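Local structure of cortical-lytic enzyme (Bacillus cereus, 4S3J) at residues Y21-L34 against A45-V57. The protein acts as an N-acetylglucosaminidase that degrades partially broken-down cortex peptidoglycan during spore germination, probably recognising its muramic acid delta-lactam residues. Residues are numbered along the deposited sequence; the frame is centred on the assembly and turned at random.
Sequences YGSTPDEIVKDNGL and ALIVNTKGNNYYV. With EDO (1,2-ethanediol), chain D.
Y21 lays its ring beside T50, CD1 3.6 Å from T50 CG2, and brings its CE1 edge to Y56 CD2 at 3.7 Å. The two tyrosine side chains run alongside in opposite senses, ring planes 49° apart, while the V48 side chain stands about at a right angle to Y21, CG1 near CD2. At the far end N32 bonds strand 45-49 with both ends of its amide: OD1 accepts from I47 N (2.8 Å) and ND2 donates to I47 O (2.9 Å), each bond lying in the carbonyl plane on a lone pair. With N32 CG anti to its carbonyl carbon (chi1 -67°), ND2 also reaches I28 O at 2.9 Å; these three bonds, with Q416 NE2 as a second donor to OD1, fix the amide's rotation. L46 CD2 packs 3.7 Å from N32 CG, and I28 and L34 meet L46 at longer range. Water 1 joins Y21 O to N49 O, and water 2 joins S23 OG to N49 N. Helix 415-424 also covers I47. Helix 25-31, ended by a Schellman motif at G33, packs on strand 45-49, which pairs antiparallel with strand 3-7, as in the beta-alpha-alpha-beta fold of LysM domains.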
loop_
_atom_site.group_PDB
_atom_site.type_symbol
_atom_site.label_atom_id
_atom_site.label_comp_id
_atom_site.label_asym_id
_atom_site.label_seq_id
_atom_site.Cartn_x
_atom_site.Cartn_y
_atom_site.Cartn_z
ATOM N N TYR A 21 24.538 -6.476 -17.543
ATOM C CA TYR A 21 24.336 -7.359 -16.401
ATOM C C TYR A 21 24.196 -8.842 -16.799
ATOM O O TYR A 21 23.957 -9.709 -15.949
ATOM C CB TYR A 21 23.126 -6.906 -15.593
ATOM C CG TYR A 21 23.356 -5.551 -14.945
ATOM C CD1 TYR A 21 24.231 -5.422 -13.872
ATOM C CD2 TYR A 21 22.673 -4.411 -15.369
ATOM C CE1 TYR A 21 24.463 -4.201 -13.274
ATOM C CE2 TYR A 21 22.898 -3.176 -14.755
ATOM C CZ TYR A 21 23.785 -3.082 -13.709
ATOM O OH TYR A 21 24.013 -1.864 -13.113
ATOM N N GLY A 22 24.336 -9.138 -18.085
ATOM C CA GLY A 22 24.282 -10.519 -18.561
ATOM C C GLY A 22 22.907 -11.166 -18.497
ATOM O O GLY A 22 22.787 -12.385 -18.370
ATOM N N SER A 23 21.873 -10.335 -18.610
ATOM C CA SER A 23 20.472 -10.752 -18.605
ATOM C C SER A 23 19.910 -10.780 -20.019
ATOM O O SER A 23 20.676 -10.874 -20.990
ATOM C CB SER A 23 19.650 -9.803 -17.721
ATOM O OG SER A 23 18.341 -10.314 -17.490
ATOM N N THR A 24 18.584 -10.860 -20.146
ATOM C CA THR A 24 17.962 -10.731 -21.450
ATOM C C THR A 24 17.067 -9.494 -21.486
ATOM O O THR A 24 16.467 -9.121 -20.485
ATOM C CB THR A 24 17.101 -11.963 -21.805
ATOM O OG1 THR A 24 15.906 -11.985 -21.027
ATOM C CG2 THR A 24 17.875 -13.255 -21.596
ATOM N N PRO A 25 16.924 -8.883 -22.665
ATOM C CA PRO A 25 16.004 -7.753 -22.811
ATOM C C PRO A 25 14.578 -8.148 -22.467
ATOM O O PRO A 25 13.838 -7.362 -21.883
ATOM C CB PRO A 25 16.122 -7.391 -24.301
ATOM C CG PRO A 25 17.436 -7.922 -24.717
ATOM C CD PRO A 25 17.708 -9.125 -23.894
ATOM N N ASP A 26 14.197 -9.364 -22.858
ATOM C CA ASP A 26 12.832 -9.822 -22.652
ATOM C C ASP A 26 12.511 -9.888 -21.157
ATOM O O ASP A 26 11.420 -9.535 -20.746
ATOM C CB ASP A 26 12.630 -11.198 -23.296
ATOM C CG ASP A 26 12.434 -11.129 -24.808
ATOM O OD1 ASP A 26 12.266 -10.020 -25.361
ATOM O OD2 ASP A 26 12.442 -12.204 -25.443
ATOM N N GLU A 27 13.478 -10.323 -20.356
ATOM C CA GLU A 27 13.284 -10.425 -18.910
ATOM C C GLU A 27 13.079 -9.061 -18.254
ATOM O O GLU A 27 12.196 -8.885 -17.418
ATOM C CB GLU A 27 14.490 -11.122 -18.299
ATOM C CG GLU A 27 14.317 -11.586 -16.879
ATOM C CD GLU A 27 15.316 -12.668 -16.526
ATOM O OE1 GLU A 27 15.323 -13.712 -17.212
ATOM O OE2 GLU A 27 16.101 -12.471 -15.576
ATOM N N ILE A 28 13.890 -8.083 -18.652
ATOM C CA ILE A 28 13.745 -6.724 -18.134
ATOM C C ILE A 28 12.383 -6.127 -18.513
ATOM O O ILE A 28 11.707 -5.496 -17.691
ATOM C CB ILE A 28 14.873 -5.832 -18.643
ATOM C CG1 ILE A 28 16.215 -6.343 -18.093
ATOM C CG2 ILE A 28 14.645 -4.361 -18.238
ATOM C CD1 ILE A 28 17.438 -5.586 -18.588
ATOM N N VAL A 29 11.970 -6.338 -19.758
ATOM C CA VAL A 29 10.688 -5.832 -20.214
ATOM C C VAL A 29 9.552 -6.481 -19.397
ATOM O O VAL A 29 8.662 -5.786 -18.920
ATOM C CB VAL A 29 10.480 -6.101 -21.732
ATOM C CG1 VAL A 29 9.045 -5.862 -22.134
ATOM C CG2 VAL A 29 11.420 -5.227 -22.569
ATOM N N LYS A 30 9.602 -7.799 -19.217
ATOM C CA LYS A 30 8.519 -8.499 -18.527
ATOM C C LYS A 30 8.446 -8.099 -17.063
ATOM O O LYS A 30 7.366 -7.776 -16.568
ATOM C CB LYS A 30 8.687 -10.020 -18.637
ATOM C CG LYS A 30 7.515 -10.799 -18.002
ATOM C CD LYS A 30 7.779 -12.294 -17.848
ATOM C CE LYS A 30 7.570 -13.050 -19.154
ATOM N NZ LYS A 30 6.118 -13.167 -19.508
ATOM N N ASP A 31 9.583 -8.131 -16.373
ATOM C CA ASP A 31 9.614 -7.850 -14.939
ATOM C C ASP A 31 9.173 -6.442 -14.588
ATOM O O ASP A 31 8.717 -6.193 -13.470
ATOM C CB ASP A 31 11.012 -8.074 -14.369
ATOM C CG ASP A 31 11.435 -9.528 -14.391
ATOM O OD1 ASP A 31 10.561 -10.406 -14.557
ATOM O OD2 ASP A 31 12.637 -9.793 -14.195
ATOM N N ASN A 32 9.330 -5.516 -15.520
ATOM C CA ASN A 32 9.028 -4.121 -15.256
ATOM C C ASN A 32 7.793 -3.611 -15.991
ATOM O O ASN A 32 7.531 -2.398 -15.987
ATOM C CB ASN A 32 10.250 -3.284 -15.616
ATOM C CG ASN A 32 11.407 -3.556 -14.684
ATOM O OD1 ASN A 32 11.454 -3.044 -13.577
ATOM N ND2 ASN A 32 12.347 -4.383 -15.131
ATOM N N GLY A 33 7.077 -4.526 -16.642
ATOM C CA GLY A 33 5.849 -4.173 -17.339
ATOM C C GLY A 33 6.074 -3.098 -18.377
ATOM O O GLY A 33 5.265 -2.184 -18.537
ATOM N N LEU A 34 7.193 -3.184 -19.084
ATOM C CA LEU A 34 7.495 -2.188 -20.074
ATOM C C LEU A 34 6.799 -2.455 -21.393
ATOM O O LEU A 34 6.506 -3.595 -21.741
ATOM C CB LEU A 34 8.999 -2.132 -20.344
ATOM C CG LEU A 34 9.891 -1.929 -19.122
ATOM C CD1 LEU A 34 11.367 -1.978 -19.539
ATOM C CD2 LEU A 34 9.593 -0.609 -18.464
ATOM N N ALA A 45 13.277 3.559 -11.963
ATOM C CA ALA A 45 13.763 2.427 -11.184
ATOM C C ALA A 45 13.270 1.117 -11.758
ATOM O O ALA A 45 12.052 0.888 -11.837
ATOM C CB ALA A 45 13.286 2.546 -9.733
ATOM N N LEU A 46 14.211 0.247 -12.121
ATOM C CA LEU A 46 13.901 -1.042 -12.706
ATOM C C LEU A 46 14.333 -2.139 -11.745
ATOM O O LEU A 46 15.254 -1.935 -10.924
ATOM C CB LEU A 46 14.617 -1.265 -14.040
ATOM C CG LEU A 46 14.301 -0.249 -15.141
ATOM C CD1 LEU A 46 15.199 -0.517 -16.338
ATOM C CD2 LEU A 46 12.842 -0.245 -15.528
ATOM N N ILE A 47 13.700 -3.304 -11.854
ATOM C CA ILE A 47 14.264 -4.482 -11.224
ATOM C C ILE A 47 14.973 -5.308 -12.320
ATOM O O ILE A 47 14.473 -5.460 -13.468
ATOM C CB ILE A 47 13.185 -5.275 -10.443
ATOM C CG1 ILE A 47 11.975 -5.627 -11.299
ATOM C CG2 ILE A 47 12.735 -4.441 -9.244
ATOM C CD1 ILE A 47 10.986 -6.554 -10.567
ATOM N N VAL A 48 16.184 -5.770 -11.979
ATOM C CA VAL A 48 17.081 -6.485 -12.900
ATOM C C VAL A 48 17.739 -7.671 -12.206
ATOM O O VAL A 48 18.099 -7.583 -11.038
ATOM C CB VAL A 48 18.196 -5.554 -13.436
ATOM C CG1 VAL A 48 19.199 -6.315 -14.331
ATOM C CG2 VAL A 48 17.599 -4.377 -14.195
ATOM N N ASN A 49 17.892 -8.769 -12.935
ATOM C CA ASN A 49 18.701 -9.917 -12.482
ATOM C C ASN A 49 20.168 -9.635 -12.625
ATOM O O ASN A 49 20.670 -9.539 -13.748
ATOM C CB ASN A 49 18.332 -11.152 -13.294
ATOM C CG ASN A 49 18.900 -12.421 -12.709
ATOM O OD1 ASN A 49 20.023 -12.440 -12.235
ATOM N ND2 ASN A 49 18.120 -13.493 -12.746
ATOM N N THR A 50 20.864 -9.503 -11.494
ATOM C CA THR A 50 22.311 -9.240 -11.476
ATOM C C THR A 50 23.068 -10.418 -10.882
ATOM O O THR A 50 24.165 -10.235 -10.351
ATOM C CB THR A 50 22.625 -7.964 -10.679
ATOM O OG1 THR A 50 22.078 -8.086 -9.355
ATOM C CG2 THR A 50 21.976 -6.748 -11.357
ATOM N N LYS A 51 22.473 -11.608 -11.027
ATOM C CA LYS A 51 23.001 -12.891 -10.539
ATOM C C LYS A 51 22.866 -13.125 -9.040
ATOM O O LYS A 51 22.753 -12.202 -8.230
ATOM C CB LYS A 51 24.476 -13.052 -10.914
ATOM C CG LYS A 51 24.747 -12.949 -12.406
ATOM C CD LYS A 51 24.012 -14.051 -13.153
ATOM C CE LYS A 51 24.466 -14.173 -14.590
ATOM N NZ LYS A 51 23.787 -15.313 -15.268
ATOM N N GLY A 52 22.813 -14.398 -8.684
ATOM C CA GLY A 52 22.722 -14.800 -7.296
ATOM C C GLY A 52 23.801 -14.234 -6.391
ATOM O O GLY A 52 24.977 -14.206 -6.749
ATOM N N ASN A 53 23.393 -13.803 -5.196
ATOM C CA ASN A 53 24.350 -13.393 -4.167
ATOM C C ASN A 53 25.321 -12.308 -4.622
ATOM O O ASN A 53 26.458 -12.246 -4.161
ATOM C CB ASN A 53 25.143 -14.612 -3.707
ATOM C CG ASN A 53 24.246 -15.745 -3.272
ATOM O OD1 ASN A 53 24.182 -16.788 -3.930
ATOM N ND2 ASN A 53 23.539 -15.547 -2.175
ATOM N N ASN A 54 24.855 -11.499 -5.558
ATOM C CA ASN A 54 25.647 -10.471 -6.218
ATOM C C ASN A 54 24.868 -9.165 -6.322
ATOM O O ASN A 54 23.744 -9.148 -6.814
ATOM C CB ASN A 54 26.021 -10.966 -7.587
ATOM C CG ASN A 54 27.159 -10.194 -8.190
ATOM O OD1 ASN A 54 28.256 -10.105 -7.620
ATOM N ND2 ASN A 54 26.922 -9.643 -9.364
ATOM N N TYR A 55 25.486 -8.065 -5.905
ATOM C CA TYR A 55 24.785 -6.794 -5.840
ATOM C C TYR A 55 25.670 -5.639 -6.263
ATOM O O TYR A 55 26.827 -5.572 -5.852
ATOM C CB TYR A 55 24.266 -6.579 -4.418
ATOM C CG TYR A 55 23.487 -5.303 -4.242
ATOM C CD1 TYR A 55 22.140 -5.240 -4.604
ATOM C CD2 TYR A 55 24.077 -4.161 -3.703
ATOM C CE1 TYR A 55 21.425 -4.100 -4.451
ATOM C CE2 TYR A 55 23.351 -2.999 -3.552
ATOM C CZ TYR A 55 22.011 -2.983 -3.920
ATOM O OH TYR A 55 21.244 -1.842 -3.782
ATOM N N TYR A 56 25.125 -4.730 -7.074
ATOM C CA TYR A 56 25.862 -3.537 -7.485
ATOM C C TYR A 56 25.253 -2.311 -6.817
ATOM O O TYR A 56 24.065 -2.013 -6.955
ATOM C CB TYR A 56 25.875 -3.406 -9.011
ATOM C CG TYR A 56 26.592 -4.581 -9.631
ATOM C CD1 TYR A 56 27.978 -4.636 -9.667
ATOM C CD2 TYR A 56 25.889 -5.659 -10.134
ATOM C CE1 TYR A 56 28.634 -5.728 -10.193
ATOM C CE2 TYR A 56 26.535 -6.748 -10.668
ATOM C CZ TYR A 56 27.910 -6.782 -10.683
ATOM O OH TYR A 56 28.569 -7.866 -11.216
ATOM N N VAL A 57 26.097 -1.612 -6.074
ATOM C CA VAL A 57 25.666 -0.517 -5.213
ATOM C C VAL A 57 24.965 0.601 -5.994
ATOM O O VAL A 57 25.378 1.003 -7.092
ATOM C CB VAL A 57 26.892 0.037 -4.416
ATOM C CG1 VAL A 57 26.575 1.364 -3.745
ATOM C CG2 VAL A 57 27.379 -0.996 -3.386
HETATM C C1 EDO D . 21.619 -10.083 -3.587
HETATM O O1 EDO D . 21.320 -11.438 -3.247
HETATM C C2 EDO D . 21.051 -9.839 -4.969
HETATM O O2 EDO D . 21.576 -10.875 -5.809
HETATM O O HOH W 1 21.968 -11.517 -15.188
HETATM O O HOH W 2 16.943 -8.864 -15.595
HETATM O O HOH W 3 14.410 -7.832 -15.062
#